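Local coordinates for lipoprotein (Mycoplasma mycoides subsp. capri, PDB 7ADK) that probably cleaves proteins as a serine protease of the chymotrypsin-like PA clan, at residues Phe445-Asn448 / Ser449-Lys453. Residues are numbered along the deposited sequence; the frame is centred on the assembly and turned at random.
Sequences FGTN and SHVAK
Asn448 follows strand 442-447 and sits just before helix 449-452, its carbonyl O accepting Ala452 N at 2.9 Å almost head-on (C=O...N angle 161°) and, less squarely, Val451 N at 3.1 Å from above the carbonyl plane. The pair marks the first helical turn, with Asn448 at the N-cap position, although its side chain makes no capping bond. That side chain instead turns to His450: Asn448 ND2 lies 3.0 Å from His450 ND1, obliquely to the ring, with amide and imidazole planes 87° apart. The poor angle rules out a hydrogen bond between them; both nitrogens hydrogen-bond to Asp539 OD2, which therefore links the amide to the ring. His450 reaches this position with CG tucked between its backbone N and carbonyl carbon (chi1 83°), which swings the imidazole back toward Asn448. On the amide's other branch, Asn448 OD1 approaches Val451 CG2, and this same methyl sits 4.1 Å above one face of the His450 ring, off toward its rim. Further back, Thr447 CG2 meets Ala452 CB at 4.0 Å, while Thr447 OG1, hydrogen-bonded to Thr425 O, passes 3.7 Å from Val451 CG1. With His450 ND1 held by Asp539 and its side chain touching Ser759, which lies in a Gly-Ala-Ser-Gly sequence, the strand-to-helix turn is consistent with the histidine corner of a chymotrypsin-like catalytic triad, probably His450, Asp539 and Ser759.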
loop_
_atom_site.group_PDB
_atom_site.type_symbol
_atom_site.label_atom_id
_atom_site.label_comp_id
_atom_site.label_asym_id
_atom_site.label_seq_id
_atom_site.Cartn_x
_atom_site.Cartn_y
_atom_site.Cartn_z
ATOM N N PHE B 445 14.088 13.168 -23.513
ATOM C CA PHE B 445 13.561 13.062 -22.164
ATOM C C PHE B 445 14.487 13.773 -21.160
ATOM O O PHE B 445 15.674 13.503 -21.129
ATOM C CB PHE B 445 13.401 11.585 -21.810
ATOM C CG PHE B 445 12.340 10.825 -22.603
ATOM C CD1 PHE B 445 12.608 10.281 -23.872
ATOM C CD2 PHE B 445 11.071 10.627 -22.026
ATOM C CE1 PHE B 445 11.608 9.581 -24.570
ATOM C CE2 PHE B 445 10.077 9.904 -22.706
ATOM C CZ PHE B 445 10.342 9.388 -23.980
ATOM N N GLY B 446 13.947 14.688 -20.354
ATOM C CA GLY B 446 14.653 15.318 -19.259
ATOM C C GLY B 446 14.690 14.407 -18.052
ATOM O O GLY B 446 13.708 13.772 -17.694
ATOM N N THR B 447 15.836 14.292 -17.411
ATOM C CA THR B 447 16.066 13.452 -16.236
ATOM C C THR B 447 17.202 14.072 -15.429
ATOM O O THR B 447 17.581 15.218 -15.692
ATOM C CB THR B 447 16.323 11.986 -16.667
ATOM O OG1 THR B 447 16.305 11.159 -15.541
ATOM C CG2 THR B 447 17.642 11.758 -17.402
ATOM N N ASN B 448 17.798 13.348 -14.491
ATOM C CA ASN B 448 19.016 13.775 -13.812
ATOM C C ASN B 448 20.225 12.873 -14.079
ATOM O O ASN B 448 20.117 11.729 -14.498
ATOM C CB ASN B 448 18.737 14.056 -12.348
ATOM C CG ASN B 448 18.417 12.831 -11.570
ATOM O OD1 ASN B 448 17.600 12.017 -11.944
ATOM N ND2 ASN B 448 19.078 12.648 -10.471
ATOM N N SER B 449 21.413 13.432 -13.908
ATOM C CA SER B 449 22.690 12.857 -14.349
ATOM C C SER B 449 23.086 11.559 -13.638
ATOM O O SER B 449 23.527 10.616 -14.288
ATOM C CB SER B 449 23.801 13.894 -14.212
ATOM O OG SER B 449 24.913 13.518 -14.954
ATOM N N HIS B 450 22.836 11.422 -12.335
ATOM C CA HIS B 450 23.059 10.131 -11.682
ATOM C C HIS B 450 22.060 9.029 -12.079
ATOM O O HIS B 450 22.315 7.858 -11.802
ATOM C CB HIS B 450 23.174 10.279 -10.171
ATOM C CG HIS B 450 21.883 10.342 -9.419
ATOM N ND1 HIS B 450 21.296 11.466 -8.916
ATOM C CD2 HIS B 450 21.171 9.279 -8.942
ATOM C CE1 HIS B 450 20.272 11.100 -8.139
ATOM N NE2 HIS B 450 20.133 9.769 -8.147
ATOM N N VAL B 451 20.947 9.365 -12.743
ATOM C CA VAL B 451 20.034 8.386 -13.351
ATOM C C VAL B 451 20.479 8.064 -14.767
ATOM O O VAL B 451 20.575 6.898 -15.129
ATOM C CB VAL B 451 18.564 8.848 -13.273
ATOM C CG1 VAL B 451 17.604 7.970 -14.073
ATOM C CG2 VAL B 451 18.090 8.877 -11.825
ATOM N N ALA B 452 20.818 9.076 -15.561
ATOM C CA ALA B 452 21.254 8.895 -16.937
ATOM C C ALA B 452 22.579 8.117 -17.074
ATOM O O ALA B 452 22.786 7.445 -18.078
ATOM C CB ALA B 452 21.344 10.266 -17.595
ATOM N N LYS B 453 23.477 8.138 -16.076
ATOM C CA LYS B 453 24.688 7.295 -16.037
ATOM C C LYS B 453 24.423 5.788 -15.883
ATOM O O LYS B 453 25.344 5.000 -16.050
ATOM C CB LYS B 453 25.749 7.843 -15.068
ATOM C CG LYS B 453 25.644 7.483 -13.579
ATOM C CD LYS B 453 26.924 7.919 -12.840
ATOM C CE LYS B 453 26.975 7.457 -11.376
ATOM N NZ LYS B 453 28.323 7.606 -10.780
#